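PDB 3VZH: pre-crRNA processing endonuclease from Streptococcus pyogenes serotype M1, which is a Cas5d-type CRISPR endoribonuclease that probably binds and cuts precursor CRISPR RNA during the maturation of crRNAs for antiviral defence. Local coordinates for residues G165-L170 / V195-V200; F55-T60 / I99-V104. All blocks are in the same frame, centred on the assembly; numbering follows the deposited sequence.

From the N terminus, the chain reaches contact 2 first: strand 55-64 runs out, strands 70-74 and 88-93 of a separate small sheet follow, and strand 95-105 comes back antiparallel, so F55-T60 and I99-V104 close that excursion. Only afterwards does contact 1 open, where strand 167-171 leaves and the chain returns through 188-197, pairing G165-L170 with V195-V200. The two loops follow in series, neither nested nor crossed. Both belong to one antiparallel sheet, contact 2 nearer the centre of the molecule and contact 1 at its surface, their centres about 22 Å apart. Strand 200-213, which pairs with both 55-64 and 188-197, joins them.

Contact 1 (G165-L170 / V195-V200); sequences GVNIDL and VMKNGV
M196 and I168 form the hydrogen-bonded pair of a short antiparallel strand pairing that runs into the type I' turn K197-V200, the tight hairpin turn linking strand 188-197 to strand 200-213. I168 N gives its hydrogen to M196 O at 2.9 Å, in the carbonyl plane and nearly straight, while M196 N bonds back to I168 O. The flanking pairs N167-K197 and D169-V195 are non-hydrogen-bonded and put their side chains on the other face from M196 and I168.

The M196 side chain can be followed outward. Its CB lies 3.8 Å from I168 O and also near I168 CG2, with L170 CD1 approaching a little farther off. CG leaves anti to the backbone N (chi1 -171°) and the chain runs straight on to SD, then bends at chi3 (63°). That bend returns CE toward the neighbouring strand, where it meets I168 CG2 at 3.6 Å, a methyl-to-methyl contact between side chains that cross obliquely. V36 and V64 also touch this methionine, which is buried in a contact that otherwise lies largely at the surface.

On the opposite face, V195 CG2 rests against the carboxylate carbon D169 CG at 3.9 Å; D169 OD2 itself is hydrogen-bonded to G171 N. At the turn itself, N198 N bonds to V166 O. A single water donates to V166 O and M196 O and accepts from G199 N, so it ties V166, just ahead of strand 167-171, to M196 and the turn residue G199. The N198 side chain also reaches G165: its OD1 takes the hydrogen of G165 N at 2.7 Å, a somewhat bent bond (143° at the hydrogen) with the donor slightly tilted from the plane of the side-chain amide.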
loop_
_atom_site.group_PDB
_atom_site.type_symbol
_atom_site.label_atom_id
_atom_site.label_comp_id
_atom_site.label_asym_id
_atom_site.label_seq_id
_atom_site.Cartn_x
_atom_site.Cartn_y
_atom_site.Cartn_z
ATOM N N GLY A 165 -13.558 -12.095 -11.769
ATOM C CA GLY A 165 -14.634 -12.195 -12.810
ATOM C C GLY A 165 -15.386 -10.881 -13.081
ATOM O O GLY A 165 -16.125 -10.792 -14.052
ATOM N N VAL A 166 -15.192 -9.838 -12.268
ATOM C CA VAL A 166 -15.832 -8.573 -12.542
ATOM C C VAL A 166 -14.833 -7.476 -12.380
ATOM O O VAL A 166 -13.858 -7.635 -11.614
ATOM C CB VAL A 166 -17.066 -8.251 -11.612
ATOM C CG1 VAL A 166 -18.161 -9.324 -11.758
ATOM C CG2 VAL A 166 -16.617 -8.113 -10.158
ATOM N N ASN A 167 -15.078 -6.369 -13.068
ATOM C CA ASN A 167 -14.339 -5.109 -12.808
ATOM C C ASN A 167 -15.240 -4.029 -12.231
ATOM O O ASN A 167 -16.424 -3.972 -12.499
ATOM C CB ASN A 167 -13.730 -4.536 -14.078
ATOM C CG ASN A 167 -12.813 -5.540 -14.803
ATOM O OD1 ASN A 167 -12.376 -6.540 -14.243
ATOM N ND2 ASN A 167 -12.596 -5.289 -16.120
ATOM N N ILE A 168 -14.637 -3.204 -11.414
ATOM C CA ILE A 168 -15.318 -1.983 -10.944
ATOM C C ILE A 168 -14.426 -0.761 -10.935
ATOM O O ILE A 168 -13.388 -0.754 -10.325
ATOM C CB ILE A 168 -16.030 -2.157 -9.567
ATOM C CG1 ILE A 168 -16.702 -0.848 -9.056
ATOM C CG2 ILE A 168 -15.090 -2.559 -8.502
ATOM C CD1 ILE A 168 -17.813 -1.146 -8.050
ATOM N N ASP A 169 -14.921 0.294 -11.599
ATOM C CA ASP A 169 -14.293 1.599 -11.556
ATOM C C ASP A 169 -14.723 2.300 -10.293
ATOM O O ASP A 169 -15.910 2.654 -10.091
ATOM C CB ASP A 169 -14.723 2.351 -12.839
ATOM C CG ASP A 169 -13.964 3.686 -13.045
ATOM O OD1 ASP A 169 -13.860 4.113 -14.199
ATOM O OD2 ASP A 169 -13.498 4.274 -12.072
ATOM N N LEU A 170 -13.755 2.529 -9.404
ATOM C CA LEU A 170 -13.994 3.193 -8.154
ATOM C C LEU A 170 -13.920 4.720 -8.324
ATOM O O LEU A 170 -14.146 5.416 -7.378
ATOM C CB LEU A 170 -13.017 2.642 -7.070
ATOM C CG LEU A 170 -13.239 1.119 -6.813
ATOM C CD1 LEU A 170 -12.111 0.527 -6.017
ATOM C CD2 LEU A 170 -14.522 0.839 -6.129
ATOM N N VAL A 195 -9.336 1.538 -11.035
ATOM C CA VAL A 195 -10.225 0.480 -11.464
ATOM C C VAL A 195 -9.715 -0.806 -10.864
ATOM O O VAL A 195 -8.545 -1.105 -10.934
ATOM C CB VAL A 195 -10.231 0.333 -13.008
ATOM C CG1 VAL A 195 -11.202 -0.735 -13.469
ATOM C CG2 VAL A 195 -10.627 1.680 -13.628
ATOM N N MET A 196 -10.602 -1.524 -10.190
ATOM C CA MET A 196 -10.295 -2.835 -9.614
ATOM C C MET A 196 -10.748 -3.940 -10.581
ATOM O O MET A 196 -11.960 -4.071 -10.844
ATOM C CB MET A 196 -11.001 -2.937 -8.240
ATOM C CG MET A 196 -10.575 -4.188 -7.460
ATOM S SD MET A 196 -11.349 -4.372 -5.852
ATOM C CE MET A 196 -13.123 -4.530 -6.247
ATOM N N LYS A 197 -9.803 -4.742 -11.096
ATOM C CA LYS A 197 -10.106 -5.715 -12.157
ATOM C C LYS A 197 -9.868 -7.073 -11.579
ATOM O O LYS A 197 -8.730 -7.397 -11.199
ATOM C CB LYS A 197 -9.172 -5.505 -13.384
ATOM C CG LYS A 197 -9.336 -4.096 -14.007
ATOM C CD LYS A 197 -8.364 -3.903 -15.167
ATOM C CE LYS A 197 -8.692 -2.642 -15.953
ATOM N NZ LYS A 197 -7.381 -2.153 -16.467
ATOM N N ASN A 198 -10.926 -7.895 -11.429
ATOM C CA ASN A 198 -10.835 -9.160 -10.772
ATOM C C ASN A 198 -10.300 -9.053 -9.369
ATOM O O ASN A 198 -9.573 -9.967 -8.916
ATOM C CB ASN A 198 -9.982 -10.113 -11.623
ATOM C CG ASN A 198 -10.569 -10.292 -13.033
ATOM O OD1 ASN A 198 -11.711 -10.627 -13.157
ATOM N ND2 ASN A 198 -9.765 -10.083 -14.068
ATOM N N GLY A 199 -10.580 -7.935 -8.732
ATOM C CA GLY A 199 -10.016 -7.662 -7.404
ATOM C C GLY A 199 -8.621 -7.027 -7.358
ATOM O O GLY A 199 -8.108 -6.778 -6.249
ATOM N N VAL A 200 -8.011 -6.796 -8.526
ATOM C CA VAL A 200 -6.612 -6.380 -8.645
ATOM C C VAL A 200 -6.563 -4.888 -8.958
ATOM O O VAL A 200 -7.188 -4.422 -9.945
ATOM C CB VAL A 200 -5.861 -7.103 -9.789
ATOM C CG1 VAL A 200 -4.374 -6.708 -9.673
ATOM C CG2 VAL A 200 -5.995 -8.619 -9.586
HETATM O O HOH W 1 -12.855 -6.241 -9.250
#

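Contact 2 (F55-T60 / I99-V104); sequences FTNIVT and IKFHFV
Two neighbouring strands of the RRM-like antiparallel sheet meet here, 55-64 against 95-105, with F55, N57, V59, F101 and F103 on the face covered by helices 39-49 and 118-130. Backbone bonds join T56 with V104 and I58 with H102 in both directions, and T60 N adds a further bond to K100 O.

On the helix side, the F55 and F103 rings meet obliquely, planes at 33° and centroids 4.5 Å apart; F55 CD2 comes to 3.5 Å from F103 CB. H121 packs edge-to-face on F55 and also touches F103. Beside them, N57 lies alongside F101, its amide almost perpendicular to that ring (88°), and OD1 is near the plane at the ring's edge. N57 ND2 is held by D47 OD1 and Y50 O, which anchors the amide to helix 39-49 and its C-terminal side; OD1 is buried and finds no polar partner. Farther along, V59 CG1 touches I99 CG2 at 3.7 Å.

The other face is built around H102. Its CG sits between the backbone N and the carbonyl carbon (chi1 65°), which swings the imidazole over to the neighbouring strand. I58 CB lies over one ring face, 3.9 Å from the H102 ring centroid, in a CH-pi contact, with I58 CG2 close to CE1. T60 CG2 comes in near the ring plane at the edge, 3.5 Å from H102 CE1, and V104 CG1 is at the edge as well. The aliphatic part of K100 runs past T60, K100 CG lying 3.6 Å from T60 OG1. Two waters extend the reach of that hydroxyl: one sits between T60 OG1 and K100 NZ, and the other, in the plane of the imidazole, bridges T60 OG1 to H102 ND1 at 2.8 Å from each.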
loop_
_atom_site.group_PDB
_atom_site.type_symbol
_atom_site.label_atom_id
_atom_site.label_comp_id
_atom_site.label_asym_id
_atom_site.label_seq_id
_atom_site.Cartn_x
_atom_site.Cartn_y
_atom_site.Cartn_z
ATOM N N PHE A 55 16.648 3.415 0.657
ATOM C CA PHE A 55 15.799 3.022 -0.455
ATOM C C PHE A 55 14.350 3.538 -0.286
ATOM O O PHE A 55 13.968 4.126 0.784
ATOM C CB PHE A 55 15.850 1.461 -0.612
ATOM C CG PHE A 55 15.290 0.686 0.602
ATOM C CD1 PHE A 55 16.184 0.188 1.614
ATOM C CD2 PHE A 55 13.899 0.424 0.736
ATOM C CE1 PHE A 55 15.683 -0.531 2.723
ATOM C CE2 PHE A 55 13.390 -0.273 1.842
ATOM C CZ PHE A 55 14.293 -0.749 2.835
ATOM N N THR A 56 13.618 3.420 -1.384
ATOM C CA THR A 56 12.234 3.821 -1.441
ATOM C C THR A 56 11.414 2.580 -1.824
ATOM O O THR A 56 11.576 1.995 -2.904
ATOM C CB THR A 56 12.042 4.820 -2.581
ATOM O OG1 THR A 56 12.881 5.940 -2.295
ATOM C CG2 THR A 56 10.493 5.241 -2.690
ATOM N N ASN A 57 10.417 2.264 -0.981
ATOM C CA ASN A 57 9.498 1.165 -1.350
ATOM C C ASN A 57 8.474 1.670 -2.402
ATOM O O ASN A 57 7.921 2.786 -2.248
ATOM C CB ASN A 57 8.734 0.762 -0.081
ATOM C CG ASN A 57 9.623 -0.007 0.880
ATOM O OD1 ASN A 57 10.373 -0.918 0.466
ATOM N ND2 ASN A 57 9.510 0.298 2.153
ATOM N N ILE A 58 8.233 0.806 -3.373
ATOM C CA ILE A 58 7.360 1.088 -4.524
ATOM C C ILE A 58 6.280 0.049 -4.543
ATOM O O ILE A 58 6.544 -1.141 -4.915
ATOM C CB ILE A 58 8.123 0.995 -5.861
ATOM C CG1 ILE A 58 9.366 1.955 -5.940
ATOM C CG2 ILE A 58 7.179 1.320 -7.030
ATOM C CD1 ILE A 58 9.077 3.396 -5.538
ATOM N N VAL A 59 5.071 0.452 -4.198
ATOM C CA VAL A 59 3.943 -0.514 -4.188
ATOM C C VAL A 59 3.397 -0.578 -5.612
ATOM O O VAL A 59 2.998 0.464 -6.171
ATOM C CB VAL A 59 2.799 -0.128 -3.201
ATOM C CG1 VAL A 59 1.593 -1.070 -3.412
ATOM C CG2 VAL A 59 3.313 -0.290 -1.727
ATOM N N THR A 60 3.355 -1.761 -6.203
ATOM C CA THR A 60 2.962 -1.782 -7.636
ATOM C C THR A 60 1.566 -2.353 -7.876
ATOM O O THR A 60 0.923 -2.067 -8.922
ATOM C CB THR A 60 3.945 -2.560 -8.514
ATOM O OG1 THR A 60 4.036 -3.920 -8.063
ATOM C CG2 THR A 60 5.308 -1.852 -8.507
ATOM N N ILE A 99 -0.250 -7.404 -1.110
ATOM C CA ILE A 99 0.445 -6.268 -1.684
ATOM C C ILE A 99 1.690 -6.867 -2.399
ATOM O O ILE A 99 2.439 -7.642 -1.793
ATOM C CB ILE A 99 0.930 -5.294 -0.572
ATOM C CG1 ILE A 99 -0.254 -4.889 0.337
ATOM C CG2 ILE A 99 1.547 -4.014 -1.168
ATOM C CD1 ILE A 99 0.138 -3.998 1.542
ATOM N N LYS A 100 1.930 -6.395 -3.602
ATOM C CA LYS A 100 3.171 -6.656 -4.379
ATOM C C LYS A 100 3.962 -5.354 -4.388
ATOM O O LYS A 100 3.407 -4.301 -4.715
ATOM C CB LYS A 100 2.778 -7.064 -5.785
ATOM C CG LYS A 100 3.983 -7.276 -6.696
ATOM C CD LYS A 100 3.497 -7.643 -8.129
ATOM C CE LYS A 100 4.716 -7.878 -9.048
ATOM N NZ LYS A 100 4.264 -8.067 -10.482
ATOM N N PHE A 101 5.248 -5.414 -4.008
ATOM C CA PHE A 101 6.014 -4.193 -3.955
ATOM C C PHE A 101 7.496 -4.515 -4.181
ATOM O O PHE A 101 7.872 -5.695 -4.116
ATOM C CB PHE A 101 5.796 -3.469 -2.670
ATOM C CG PHE A 101 6.379 -4.150 -1.430
ATOM C CD1 PHE A 101 7.602 -3.698 -0.868
ATOM C CD2 PHE A 101 5.669 -5.140 -0.808
ATOM C CE1 PHE A 101 8.112 -4.329 0.317
ATOM C CE2 PHE A 101 6.173 -5.767 0.347
ATOM C CZ PHE A 101 7.358 -5.333 0.917
ATOM N N HIS A 102 8.317 -3.486 -4.394
ATOM C CA HIS A 102 9.777 -3.712 -4.503
ATOM C C HIS A 102 10.393 -2.471 -4.030
ATOM O O HIS A 102 9.661 -1.570 -3.613
ATOM C CB HIS A 102 10.146 -4.066 -5.947
ATOM C CG HIS A 102 9.894 -2.937 -6.926
ATOM N ND1 HIS A 102 8.752 -2.826 -7.628
ATOM C CD2 HIS A 102 10.753 -1.859 -7.341
ATOM C CE1 HIS A 102 8.828 -1.718 -8.443
ATOM N NE2 HIS A 102 10.077 -1.139 -8.275
ATOM N N PHE A 103 11.705 -2.432 -4.015
ATOM C CA PHE A 103 12.321 -1.152 -3.686
ATOM C C PHE A 103 13.401 -0.766 -4.684
ATOM O O PHE A 103 13.926 -1.615 -5.403
ATOM C CB PHE A 103 12.852 -1.107 -2.252
ATOM C CG PHE A 103 13.908 -2.134 -1.912
ATOM C CD1 PHE A 103 13.531 -3.286 -1.171
ATOM C CD2 PHE A 103 15.243 -1.941 -2.260
ATOM C CE1 PHE A 103 14.487 -4.232 -0.831
ATOM C CE2 PHE A 103 16.205 -2.868 -1.884
ATOM C CZ PHE A 103 15.818 -4.019 -1.178
ATOM N N VAL A 104 13.697 0.523 -4.715
ATOM C CA VAL A 104 14.766 1.100 -5.568
ATOM C C VAL A 104 15.613 2.045 -4.682
ATOM O O VAL A 104 15.177 2.396 -3.574
ATOM C CB VAL A 104 14.135 1.944 -6.739
ATOM C CG1 VAL A 104 13.233 1.062 -7.600
ATOM C CG2 VAL A 104 13.421 3.159 -6.182
HETATM O O HOH W 2 6.621 -4.593 -7.230
HETATM O O HOH W 3 3.420 -5.110 -10.570
#